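Local coordinates for protein PHOX (Pseudomonas fluorescens, PDB 4A9V) that hydrolyses phosphate monoesters as an alkaline phosphatase, using a complex cofactor of iron and calcium ions held in a beta-propeller, at residues D22-P27 against R523-P528; W490-G495 against C531-I536; M506-M511 against G527-E532; Q550-N555 against P569-M574. All blocks are in the same frame, centred on the assembly; numbering follows the deposited sequence. Where two conformers were deposited one is given.

Contact 1. Residues D22-P27 against R523-P528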
loop_
_atom_site.group_PDB
_atom_site.type_symbol
_atom_site.label_atom_id
_atom_site.label_comp_id
_atom_site.label_asym_id
_atom_site.label_seq_id
_atom_site.Cartn_x
_atom_site.Cartn_y
_atom_site.Cartn_z
ATOM N N ASP A 22 17.032 -16.616 -7.292
ATOM C CA ASP A 22 15.737 -16.898 -6.678
ATOM C C ASP A 22 15.902 -17.072 -5.167
ATOM O O ASP A 22 15.471 -18.072 -4.588
ATOM C CB ASP A 22 15.133 -18.157 -7.307
ATOM C CG ASP A 22 13.657 -18.313 -7.011
ATOM O OD1 ASP A 22 12.962 -17.279 -6.886
ATOM O OD2 ASP A 22 13.174 -19.470 -7.004
ATOM N N THR A 23 16.496 -16.054 -4.546
ATOM C CA THR A 23 16.884 -16.084 -3.138
ATOM C C THR A 23 16.748 -14.678 -2.547
ATOM O O THR A 23 16.643 -13.699 -3.287
ATOM C CB THR A 23 18.349 -16.530 -2.968
ATOM O OG1 THR A 23 19.219 -15.557 -3.559
ATOM C CG2 THR A 23 18.585 -17.889 -3.614
ATOM N N ILE A 24 16.867 -14.576 -1.225
ATOM C CA ILE A 24 17.121 -13.305 -0.557
ATOM C C ILE A 24 18.628 -13.087 -0.439
ATOM O O ILE A 24 19.344 -13.941 0.066
ATOM C CB ILE A 24 16.531 -13.320 0.872
ATOM C CG1 ILE A 24 15.017 -13.533 0.849
ATOM C CG2 ILE A 24 16.903 -12.048 1.614
ATOM C CD1 ILE A 24 14.233 -12.316 0.430
ATOM N N SER A 25 19.095 -11.931 -0.885
ATOM C CA SER A 25 20.476 -11.516 -0.696
ATOM C C SER A 25 20.516 -10.342 0.271
ATOM O O SER A 25 19.707 -9.419 0.150
ATOM C CB SER A 25 21.076 -11.095 -2.044
ATOM O OG SER A 25 20.973 -12.142 -2.995
ATOM N N LEU A 26 21.495 -10.356 1.175
ATOM C CA LEU A 26 21.613 -9.359 2.240
ATOM C C LEU A 26 23.083 -8.974 2.396
ATOM O O LEU A 26 23.955 -9.647 1.855
ATOM C CB LEU A 26 21.087 -9.937 3.551
ATOM C CG LEU A 26 19.571 -10.081 3.631
ATOM C CD1 LEU A 26 19.197 -11.088 4.706
ATOM C CD2 LEU A 26 18.905 -8.741 3.897
ATOM N N PRO A 27 23.377 -7.973 3.236
ATOM C CA PRO A 27 24.777 -7.677 3.509
ATOM C C PRO A 27 25.393 -8.719 4.425
ATOM O O PRO A 27 24.685 -9.493 5.072
ATOM C CB PRO A 27 24.730 -6.291 4.189
ATOM C CG PRO A 27 23.330 -5.786 3.986
ATOM C CD PRO A 27 22.484 -7.023 3.913
ATOM N N ARG A 523 22.016 -0.138 -1.331
ATOM C CA ARG A 523 21.190 -1.327 -1.513
ATOM C C ARG A 523 21.405 -2.295 -0.359
ATOM O O ARG A 523 22.549 -2.598 -0.000
ATOM C CB ARG A 523 21.507 -2.012 -2.845
ATOM C CG ARG A 523 20.510 -3.095 -3.209
ATOM C CD ARG A 523 20.840 -3.779 -4.528
ATOM N NE ARG A 523 20.770 -2.864 -5.662
ATOM C CZ ARG A 523 21.821 -2.379 -6.317
ATOM N NH1 ARG A 523 23.060 -2.696 -5.962
ATOM N NH2 ARG A 523 21.635 -1.622 -7.388
ATOM N N PHE A 524 20.304 -2.766 0.222
ATOM C CA PHE A 524 20.336 -3.594 1.427
ATOM C C PHE A 524 19.934 -5.048 1.159
ATOM O O PHE A 524 20.525 -5.955 1.741
ATOM C CB PHE A 524 19.427 -2.983 2.502
ATOM C CG PHE A 524 19.316 -3.812 3.750
ATOM C CD1 PHE A 524 20.290 -3.760 4.727
ATOM C CD2 PHE A 524 18.210 -4.617 3.963
ATOM C CE1 PHE A 524 20.191 -4.545 5.863
ATOM C CE2 PHE A 524 18.091 -5.375 5.113
ATOM C CZ PHE A 524 19.072 -5.320 6.077
ATOM N N MET A 525 18.886 -5.265 0.365
ATOM C CA MET A 525 18.345 -6.604 0.138
ATOM C C MET A 525 17.915 -6.731 -1.315
ATOM O O MET A 525 17.384 -5.788 -1.902
ATOM C CB MET A 525 17.140 -6.862 1.055
ATOM C CG MET A 525 16.593 -8.276 0.972
ATOM S SD MET A 525 15.115 -8.511 1.982
ATOM C CE MET A 525 13.871 -7.828 0.902
ATOM N N VAL A 526 18.117 -7.915 -1.882
ATOM C CA VAL A 526 17.514 -8.268 -3.154
ATOM C C VAL A 526 16.639 -9.496 -2.964
ATOM O O VAL A 526 16.993 -10.417 -2.224
ATOM C CB VAL A 526 18.576 -8.547 -4.243
ATOM C CG1 VAL A 526 17.885 -8.849 -5.561
ATOM C CG2 VAL A 526 19.544 -7.378 -4.381
ATOM N N GLY A 527 15.449 -9.450 -3.553
ATOM C CA GLY A 527 14.487 -10.531 -3.444
ATOM C C GLY A 527 14.565 -11.522 -4.587
ATOM O O GLY A 527 15.370 -11.370 -5.514
ATOM N N PRO A 528 13.687 -12.527 -4.544
ATOM C CA PRO A 528 13.726 -13.635 -5.485
ATOM C C PRO A 528 13.024 -13.321 -6.811
ATOM O O PRO A 528 12.566 -12.197 -7.052
ATOM C CB PRO A 528 13.014 -14.758 -4.723
ATOM C CG PRO A 528 12.063 -14.050 -3.817
ATOM C CD PRO A 528 12.812 -12.815 -3.392
#

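Contact 2. Residues W490-G495 against C531-I536. With LI (lithium ion), chain G; CA (calcium ion), chain R.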
loop_
_atom_site.group_PDB
_atom_site.type_symbol
_atom_site.label_atom_id
_atom_site.label_comp_id
_atom_site.label_asym_id
_atom_site.label_seq_id
_atom_site.Cartn_x
_atom_site.Cartn_y
_atom_site.Cartn_z
ATOM N N TRP A 490 13.793 3.442 4.564
ATOM C CA TRP A 490 13.857 2.190 3.826
ATOM C C TRP A 490 12.965 2.283 2.614
ATOM O O TRP A 490 11.838 2.774 2.696
ATOM C CB TRP A 490 13.427 1.044 4.737
ATOM C CG TRP A 490 14.314 0.892 5.943
ATOM C CD1 TRP A 490 14.209 1.541 7.165
ATOM C CD2 TRP A 490 15.516 0.074 6.038
ATOM N NE1 TRP A 490 15.225 1.165 8.000
ATOM C CE2 TRP A 490 16.043 0.276 7.382
ATOM C CE3 TRP A 490 16.168 -0.795 5.182
ATOM C CZ2 TRP A 490 17.172 -0.383 7.832
ATOM C CZ3 TRP A 490 17.316 -1.437 5.637
ATOM C CH2 TRP A 490 17.791 -1.253 6.939
ATOM N N ILE A 491 13.514 1.914 1.456
ATOM C CA ILE A 491 12.884 2.088 0.149
ATOM C C ILE A 491 12.722 0.714 -0.500
ATOM O O ILE A 491 13.693 -0.037 -0.610
ATOM C CB ILE A 491 13.773 2.943 -0.782
ATOM C CG1 ILE A 491 14.013 4.335 -0.196
ATOM C CG2 ILE A 491 13.156 3.031 -2.166
ATOM C CD1 ILE A 491 15.162 5.087 -0.842
ATOM N N LEU A 492 11.494 0.359 -0.863
ATOM C CA LEU A 492 11.180 -0.969 -1.376
ATOM C C LEU A 492 10.749 -0.808 -2.831
ATOM O O LEU A 492 10.071 0.159 -3.160
ATOM C CB LEU A 492 10.045 -1.584 -0.547
ATOM C CG LEU A 492 10.384 -1.978 0.897
ATOM C CD1 LEU A 492 10.672 -0.806 1.827
ATOM C CD2 LEU A 492 9.260 -2.813 1.473
ATOM N N THR A 493 11.123 -1.741 -3.702
ATOM C CA THR A 493 10.836 -1.568 -5.120
ATOM C C THR A 493 9.848 -2.565 -5.708
ATOM O O THR A 493 9.782 -3.735 -5.317
ATOM C CB THR A 493 12.105 -1.515 -6.004
ATOM O OG1 THR A 493 12.662 -2.824 -6.202
ATOM C CG2 THR A 493 13.150 -0.621 -5.407
ATOM N N ASP A 494 9.093 -2.066 -6.683
ATOM C CA ASP A 494 8.173 -2.845 -7.499
ATOM C C ASP A 494 8.335 -2.422 -8.954
ATOM O O ASP A 494 7.509 -1.698 -9.513
ATOM C CB ASP A 494 6.732 -2.610 -7.051
ATOM C CG ASP A 494 5.731 -3.196 -8.018
ATOM O OD1 ASP A 494 6.067 -4.227 -8.636
ATOM O OD2 ASP A 494 4.645 -2.594 -8.208
ATOM N N GLY A 495 9.475 -2.783 -9.520
ATOM C CA GLY A 495 9.844 -2.320 -10.836
ATOM C C GLY A 495 10.086 -3.442 -11.811
ATOM O O GLY A 495 9.807 -4.610 -11.540
ATOM N N CYS A 531 9.198 -11.512 -7.881
ATOM C CA CYS A 531 8.535 -10.869 -6.744
ATOM C C CYS A 531 8.542 -9.354 -6.886
ATOM O O CYS A 531 9.298 -8.784 -7.674
ATOM C CB CYS A 531 9.206 -11.267 -5.423
ATOM S SG CYS A 531 10.667 -10.305 -4.970
ATOM N N GLU A 532 7.761 -8.700 -6.037
ATOM C CA GLU A 532 8.115 -7.366 -5.574
ATOM C C GLU A 532 8.330 -7.379 -4.070
ATOM O O GLU A 532 7.916 -8.306 -3.376
ATOM C CB GLU A 532 7.059 -6.321 -5.967
ATOM C CG GLU A 532 5.716 -6.441 -5.269
ATOM C CD GLU A 532 4.665 -5.535 -5.896
ATOM O OE1 GLU A 532 4.075 -5.935 -6.923
ATOM O OE2 GLU A 532 4.429 -4.425 -5.366
ATOM N N VAL A 533 9.097 -6.408 -3.595
ATOM C CA VAL A 533 9.430 -6.285 -2.184
ATOM C C VAL A 533 8.496 -5.226 -1.611
ATOM O O VAL A 533 8.429 -4.113 -2.142
ATOM C CB VAL A 533 10.905 -5.874 -2.024
ATOM C CG1 VAL A 533 11.232 -5.606 -0.570
ATOM C CG2 VAL A 533 11.818 -6.953 -2.590
ATOM N N THR A 534 7.692 -5.606 -0.622
ATOM C CA THR A 534 6.622 -4.751 -0.155
ATOM C C THR A 534 6.244 -5.139 1.265
ATOM O O THR A 534 6.337 -6.302 1.635
ATOM C CB THR A 534 5.419 -4.820 -1.103
ATOM O OG1 THR A 534 4.469 -3.812 -0.745
ATOM C CG2 THR A 534 4.790 -6.207 -1.119
ATOM N N GLY A 535 5.796 -4.165 2.048
ATOM C CA GLY A 535 5.484 -4.403 3.447
ATOM C C GLY A 535 6.729 -4.269 4.301
ATOM O O GLY A 535 7.749 -4.907 4.027
ATOM N N ILE A 536 6.654 -3.435 5.330
ATOM C CA ILE A 536 7.769 -3.280 6.255
ATOM C C ILE A 536 7.253 -2.965 7.649
ATOM O O ILE A 536 6.336 -2.164 7.822
ATOM C CB ILE A 536 8.778 -2.217 5.767
ATOM C CG1 ILE A 536 9.980 -2.149 6.707
ATOM C CG2 ILE A 536 8.123 -0.852 5.582
ATOM C CD1 ILE A 536 11.132 -1.351 6.141
HETATM LI LI LI G . 3.857 -5.063 -9.189
HETATM CA CA CA R . 3.811 -0.471 -7.404
HETATM O O HOH W 1 2.369 -3.981 -8.743
HETATM O O HOH W 2 2.698 -2.447 -6.169
HETATM O O HOH W 3 4.813 -4.808 -10.933
HETATM O O HOH W 4 5.674 -6.772 -9.843
HETATM O O HOH W 5 1.825 -1.345 -8.418
#

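Contact 3. Residues M506-M511 against G527-E532. With LI (lithium ion), chain G.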
loop_
_atom_site.group_PDB
_atom_site.type_symbol
_atom_site.label_atom_id
_atom_site.label_comp_id
_atom_site.label_asym_id
_atom_site.label_seq_id
_atom_site.Cartn_x
_atom_site.Cartn_y
_atom_site.Cartn_z
ATOM N N MET A 506 20.092 -3.538 -12.910
ATOM C CA MET A 506 19.260 -3.335 -11.725
ATOM C C MET A 506 18.821 -4.631 -11.047
ATOM O O MET A 506 18.448 -4.625 -9.877
ATOM C CB MET A 506 18.047 -2.488 -12.079
ATOM C CG MET A 506 18.443 -1.060 -12.387
ATOM S SD MET A 506 17.060 -0.068 -12.969
ATOM C CE MET A 506 17.814 1.557 -12.921
ATOM N N GLY A 507 18.807 -5.733 -11.790
ATOM C CA GLY A 507 18.448 -7.025 -11.215
ATOM C C GLY A 507 17.016 -7.117 -10.712
ATOM O O GLY A 507 16.124 -6.408 -11.180
ATOM N N ASN A 508 16.821 -7.983 -9.723
ATOM C CA ASN A 508 15.514 -8.249 -9.135
ATOM C C ASN A 508 15.067 -7.072 -8.269
ATOM O O ASN A 508 15.883 -6.223 -7.886
ATOM C CB ASN A 508 15.588 -9.514 -8.275
ATOM C CG ASN A 508 15.711 -10.791 -9.088
ATOM O OD1 ASN A 508 15.682 -10.786 -10.319
ATOM N ND2 ASN A 508 15.842 -11.906 -8.383
ATOM N N ASN A 509 13.806 -7.100 -7.853
ATOM C CA ASN A 509 13.322 -6.107 -6.909
ATOM C C ASN A 509 14.020 -6.227 -5.565
ATOM O O ASN A 509 14.644 -7.243 -5.245
ATOM C CB ASN A 509 11.805 -6.205 -6.771
ATOM C CG ASN A 509 11.093 -5.487 -7.887
ATOM O OD1 ASN A 509 11.387 -4.321 -8.156
ATOM N ND2 ASN A 509 10.188 -6.177 -8.572
ATOM N N GLN A 510 14.001 -5.134 -4.820
ATOM C CA GLN A 510 15.014 -4.909 -3.813
ATOM C C GLN A 510 14.563 -3.913 -2.762
ATOM O O GLN A 510 13.492 -3.299 -2.871
ATOM C CB GLN A 510 16.275 -4.429 -4.495
ATOM C CG GLN A 510 16.089 -3.149 -5.271
ATOM C CD GLN A 510 17.259 -2.862 -6.193
ATOM O OE1 GLN A 510 18.151 -2.067 -5.861
ATOM N NE2 GLN A 510 17.246 -3.482 -7.367
ATOM N N MET A 511 15.352 -3.830 -1.703
ATOM C CA MET A 511 15.152 -2.840 -0.668
ATOM C C MET A 511 16.455 -2.097 -0.460
ATOM O O MET A 511 17.529 -2.703 -0.410
ATOM C CB MET A 511 14.681 -3.500 0.637
ATOM C CG MET A 511 14.407 -2.513 1.769
ATOM S SD MET A 511 13.401 -3.191 3.105
ATOM C CE MET A 511 14.511 -4.430 3.757
ATOM N N GLY A 527 15.449 -9.450 -3.553
ATOM C CA GLY A 527 14.487 -10.531 -3.444
ATOM C C GLY A 527 14.565 -11.522 -4.587
ATOM O O GLY A 527 15.370 -11.370 -5.514
ATOM N N PRO A 528 13.687 -12.527 -4.544
ATOM C CA PRO A 528 13.726 -13.635 -5.485
ATOM C C PRO A 528 13.024 -13.321 -6.811
ATOM O O PRO A 528 12.566 -12.197 -7.052
ATOM C CB PRO A 528 13.014 -14.758 -4.723
ATOM C CG PRO A 528 12.063 -14.050 -3.817
ATOM C CD PRO A 528 12.812 -12.815 -3.392
ATOM N N ILE A 529 12.988 -14.306 -7.690
ATOM C CA ILE A 529 12.574 -14.077 -9.061
ATOM C C ILE A 529 11.077 -13.815 -9.133
ATOM O O ILE A 529 10.278 -14.536 -8.539
ATOM C CB ILE A 529 12.972 -15.279 -9.944
ATOM C CG1 ILE A 529 14.500 -15.331 -10.071
ATOM C CG2 ILE A 529 12.316 -15.199 -11.315
ATOM C CD1 ILE A 529 15.018 -16.565 -10.779
ATOM N N GLY A 530 10.705 -12.749 -9.837
ATOM C CA GLY A 530 9.309 -12.465 -10.131
ATOM C C GLY A 530 8.549 -11.759 -9.020
ATOM O O GLY A 530 7.370 -11.467 -9.188
ATOM N N CYS A 531 9.198 -11.512 -7.881
ATOM C CA CYS A 531 8.535 -10.869 -6.744
ATOM C C CYS A 531 8.542 -9.354 -6.886
ATOM O O CYS A 531 9.298 -8.784 -7.674
ATOM C CB CYS A 531 9.206 -11.267 -5.423
ATOM S SG CYS A 531 10.667 -10.305 -4.970
ATOM N N GLU A 532 7.761 -8.700 -6.037
ATOM C CA GLU A 532 8.115 -7.366 -5.574
ATOM C C GLU A 532 8.330 -7.379 -4.070
ATOM O O GLU A 532 7.916 -8.306 -3.376
ATOM C CB GLU A 532 7.059 -6.321 -5.967
ATOM C CG GLU A 532 5.716 -6.441 -5.269
ATOM C CD GLU A 532 4.665 -5.535 -5.896
ATOM O OE1 GLU A 532 4.075 -5.935 -6.923
ATOM O OE2 GLU A 532 4.429 -4.425 -5.366
HETATM LI LI LI G . 3.857 -5.063 -9.189
HETATM O O HOH W 6 12.799 -11.320 -11.267
HETATM O O HOH W 7 12.307 -9.525 -8.566
HETATM O O HOH W 3 4.813 -4.808 -10.933
HETATM O O HOH W 4 5.674 -6.772 -9.843
HETATM O O HOH W 1 2.369 -3.981 -8.743
#

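Contact 4. Residues Q550-N555 against P569-M574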
loop_
_atom_site.group_PDB
_atom_site.type_symbol
_atom_site.label_atom_id
_atom_site.label_comp_id
_atom_site.label_asym_id
_atom_site.label_seq_id
_atom_site.Cartn_x
_atom_site.Cartn_y
_atom_site.Cartn_z
ATOM N N GLN A 550 6.259 -10.483 -2.233
ATOM C CA GLN A 550 4.943 -10.641 -2.824
ATOM C C GLN A 550 5.053 -11.241 -4.226
ATOM O O GLN A 550 5.915 -10.857 -5.013
ATOM C CB GLN A 550 4.228 -9.281 -2.879
ATOM C CG GLN A 550 2.747 -9.375 -3.199
ATOM C CD GLN A 550 2.147 -8.040 -3.574
ATOM O OE1 GLN A 550 2.676 -7.332 -4.434
ATOM N NE2 GLN A 550 1.017 -7.703 -2.961
ATOM N N HIS A 551 4.137 -12.163 -4.515
ATOM C CA HIS A 551 4.048 -12.856 -5.806
ATOM C C HIS A 551 5.369 -13.318 -6.371
ATOM O O HIS A 551 5.617 -13.177 -7.563
ATOM C CB HIS A 551 3.248 -12.048 -6.843
ATOM C CG HIS A 551 3.850 -10.700 -7.196
ATOM N ND1 HIS A 551 4.956 -10.559 -7.961
ATOM C CD2 HIS A 551 3.411 -9.412 -6.907
ATOM C CE1 HIS A 551 5.213 -9.251 -8.138
ATOM N NE2 HIS A 551 4.264 -8.552 -7.500
ATOM N N PRO A 552 6.188 -14.010 -5.562
ATOM C CA PRO A 552 7.336 -14.654 -6.186
ATOM C C PRO A 552 6.902 -15.576 -7.318
ATOM O O PRO A 552 5.905 -16.288 -7.198
ATOM C CB PRO A 552 7.968 -15.446 -5.035
ATOM C CG PRO A 552 6.840 -15.706 -4.105
ATOM C CD PRO A 552 5.966 -14.489 -4.186
ATOM N N GLY A 553 7.619 -15.531 -8.434
ATOM C CA GLY A 553 7.295 -16.391 -9.560
ATOM C C GLY A 553 5.996 -16.023 -10.260
ATOM O O GLY A 553 5.357 -16.879 -10.860
ATOM N N GLU A 554 5.681 -14.732 -10.337
ATOM C CA GLU A 554 4.460 -14.312 -11.022
ATOM C C GLU A 554 4.413 -14.757 -12.486
ATOM O O GLU A 554 3.338 -15.046 -13.005
ATOM C CB GLU A 554 4.249 -12.800 -10.905
ATOM C CG GLU A 554 5.239 -11.961 -11.693
ATOM C CD GLU A 554 4.970 -10.466 -11.593
ATOM O OE1 GLU A 554 3.895 -10.060 -11.089
ATOM O OE2 GLU A 554 5.838 -9.693 -12.049
ATOM N N ASN A 555 5.584 -14.925 -13.100
ATOM C CA ASN A 555 5.671 -15.408 -14.479
ATOM C C ASN A 555 6.298 -16.796 -14.589
ATOM O O ASN A 555 6.739 -17.198 -15.663
ATOM C CB ASN A 555 6.469 -14.420 -15.330
ATOM C CG ASN A 555 5.763 -13.091 -15.490
ATOM O OD1 ASN A 555 4.537 -13.043 -15.581
ATOM N ND2 ASN A 555 6.511 -12.006 -15.332
ATOM N N PRO A 569 5.865 -21.487 -5.617
ATOM C CA PRO A 569 6.314 -20.339 -4.834
ATOM C C PRO A 569 5.180 -19.740 -4.010
ATOM O O PRO A 569 4.016 -19.836 -4.394
ATOM C CB PRO A 569 6.781 -19.354 -5.905
ATOM C CG PRO A 569 5.903 -19.655 -7.073
ATOM C CD PRO A 569 5.625 -21.135 -7.029
ATOM N N ARG A 570 5.521 -19.200 -2.845
ATOM C CA ARG A 570 4.525 -18.659 -1.920
ATOM C C ARG A 570 4.974 -17.296 -1.412
ATOM O O ARG A 570 6.044 -17.171 -0.823
ATOM C CB ARG A 570 4.321 -19.605 -0.735
ATOM C CG ARG A 570 3.825 -20.984 -1.138
ATOM C CD ARG A 570 4.010 -21.994 -0.022
ATOM N NE ARG A 570 3.123 -21.733 1.107
ATOM C CZ ARG A 570 3.136 -22.438 2.229
ATOM N NH1 ARG A 570 4.049 -23.388 2.396
ATOM N NH2 ARG A 570 2.264 -22.174 3.190
ATOM N N SER A 571 4.117 -16.292 -1.573
ATOM C CA SER A 571 4.325 -14.996 -0.934
ATOM C C SER A 571 4.566 -15.209 0.548
ATOM O O SER A 571 3.885 -16.018 1.189
ATOM C CB SER A 571 3.097 -14.104 -1.123
ATOM O OG SER A 571 2.914 -13.751 -2.481
ATOM N N SER A 572 5.550 -14.496 1.081
ATOM C CA SER A 572 5.982 -14.704 2.450
ATOM C C SER A 572 6.339 -13.391 3.112
ATOM O O SER A 572 6.782 -12.447 2.450
ATOM C CB SER A 572 7.199 -15.627 2.489
ATOM O OG SER A 572 6.910 -16.892 1.922
ATOM N N VAL A 573 6.173 -13.355 4.431
ATOM C CA VAL A 573 6.759 -12.329 5.264
ATOM C C VAL A 573 8.053 -12.886 5.828
ATOM O O VAL A 573 8.071 -13.986 6.400
ATOM C CB VAL A 573 5.796 -11.923 6.402
ATOM C CG1 VAL A 573 6.432 -10.888 7.315
ATOM C CG2 VAL A 573 4.490 -11.395 5.831
ATOM N N MET A 574 9.129 -12.128 5.652
ATOM C CA MET A 574 10.457 -12.509 6.109
ATOM C C MET A 574 10.826 -11.718 7.352
ATOM O O MET A 574 10.464 -10.554 7.483
ATOM C CB MET A 574 11.498 -12.220 5.021
ATOM C CG MET A 574 11.144 -12.773 3.652
ATOM S SD MET A 574 10.917 -14.563 3.622
ATOM C CE MET A 574 12.564 -15.128 4.038
#

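Contact 1. Residues D22-P27 against R523-P528
Ser25 and Val526 exchange two backbone hydrogen bonds: Ser25 N donates to Val526 O over 2.9 Å, nearly straight at 168°, and Val526 N returns to Ser25 O over 3.0 Å. Both acceptors also receive a CA-H, since Ile24 CA lies 3.3 Å from Val526 O and Met525 CA 3.1 Å from Ser25 O. Phe524 O fares differently: Pro27 CD packs 3.1 Å from it, and this buried carbonyl oxygen has no polar partner. The same proline lays CD over one face of the Phe524 ring, 4.2 Å from its centroid, a CH-pi contact that the ring reaches because its CG is anti to the backbone N (chi1 176°). Leu26 CD2 comes to the ring obliquely and also lies against Met525 CG, which meets Ile24 CG2 too. Asp22 OD1 touches Pro528 CB, but its carboxylate is satisfied by Ser558 OG, Thr559 N and Ile529 N. The result is a single antiparallel bridge, a hydrogen-bonded pair, that lays the N-terminal loop along outer strand 521-526 of a four-stranded antiparallel sheet consistent with a propeller blade; there Phe524 and Met525 both face Met511 in a classic beta bulge.

Contact 2. Residues W490-G495 against C531-I536
Glu532 OE1 binds the lithium ion at 2.4 Å, is hydrogen-bonded to His551 NE2, and lies 3.1 Å from Asp494 OD1, which ligates the same ion at 2.4 Å. Three waters also bind the lithium, at a position where calcium is bound in another structure of this protein. The carboxylates stack with their planes 21° apart, a closeness of two acids that the metals probably make tolerable. Asp494 OD2 makes a longer approach to the lithium, reaches on to a calcium ion at 2.4 Å, shared with Asp479 and Glu387, and accepts a hydrogen from a lithium-bound water. Glu532 OE2 takes one from a water on that calcium. The Glu532 chain starts with CG between the backbone N and the carbonyl carbon (chi1 69°), then runs extended to bring its carboxylate against Asp494. Beyond the metals, Val533 N donates to Thr493 O over 3.3 Å, Leu492 CD2 rests on Val533 CG1 and 3.6 Å from Gly535 O, and Ile536 CD1 meets Trp490 CB. Strand 490-493, an inner strand of its sheet, thus approaches strand 532-536, the outermost strand of the next sheet, their axes 5.5 Å apart at 138°, while the Trp490 ring goes edge-to-face with Phe524 of strand 521-526.

Contact 3. Residues M506-M511 against G527-E532
Two consecutive asparagines, Asn508 and Asn509, each spend their side-chain amide on a backbone carbonyl across the contact, Gly527 O and Cys531 O. Asn508 ND2 reaches Gly527 O at 3.0 Å, the acceptor close to the amide plane, and Asn509 ND2 reaches Cys531 O at 2.9 Å, using a lone pair in the carbonyl plane. In both residues CG lies beside the backbone N, at chi1 -72° and -82°, which turns the amides toward the partner segment. Gly527 N completes the set by donating to Asn509 O over 2.9 Å, almost straight. Pro528 to Cys531 form a type II beta turn, with Gly530 at the positive phi its third place favours. One water accepts from Asn509 N and gives its hydrogens to Pro528 O and Cys531 O; a second links Asn508 OD1 to Gly530 N. A leucine in place of Asn508 would probably leave Gly527 O without this donor and the water at Gly530 N without its side-chain acceptor. Asn509 OD1 is taken by Thr493 OG1 and Gly495 N, so the residue also ties in the two neighbours of Asp494. The contact thus sits where strand 510-514 begins, pinning the turn that carries the chain from strand 521-526 of the same sheet to strand 532-538 of the next.

Contact 4. Residues Q550-N555 against P569-M574
A type II beta turn from His551 to Glu554, with Pro552 second and Gly553 third (phi 70°), packs against the approach to strand 572-578, so that Gln550 CA and Ser571 CA stand 4.8 Å apart. Ser571 OG accepts His551 N at 2.9 Å with a bent N-H angle of 145°, and is also hydrogen-bonded to Asn67 OD1. Its OG sits beside its own backbone N (chi1 -67°), a setting that presents it to the turn. Pro552 wedges in next to this bond: its CG lies 3.6 Å from Arg570 C, its CD 3.6 Å from Ser571 OG, and its ring meets Pro569, Pro552 CG to Pro569 CB being 4.1 Å. Pro569 CG in turn packs 3.4 Å from Pro552 O, close enough to Gly553 that a side chain there would be cramped. An alanine at Ser571 would probably leave His551 N without its acceptor and let the start of the turn shift. The His551 ring is fixed from the loop side as well, its ND1 bonding Gly530 O, and Glu554 OE1 lies 3.2 Å above its plane. A proline-glycine type II turn of this kind opens the long link between neighbouring antiparallel strands 544-550 and 572-578, and here it places a second-shell histidine behind the lithium ligand Glu532.

How the contacts relate
The four contacts form one cluster, contact 2 innermost, with centres 8 to 14 Å apart, around the seam between two four-stranded antiparallel sheets. Contacts 1 and 3 share Gly527 and Pro528, contacts 2 and 3 share Cys531 and Glu532, so the chain from 523 to 536 threads three of them. Contact 1 spans almost the entire chain; contacts 2 and 3 are more local, and contact 4 follows in sequence. Contact 4 touches contacts 2 and 3 through His551 and Gln550, and contact 3 also through Gly553. Contacts 1 to 3 tie the sheet running from strand 478-483 to strand 521-526 to the one holding strands 30-37 and 532-538, consistent with propeller closure beside the metal cofactor, while contact 4 lies within the second sheet's connections.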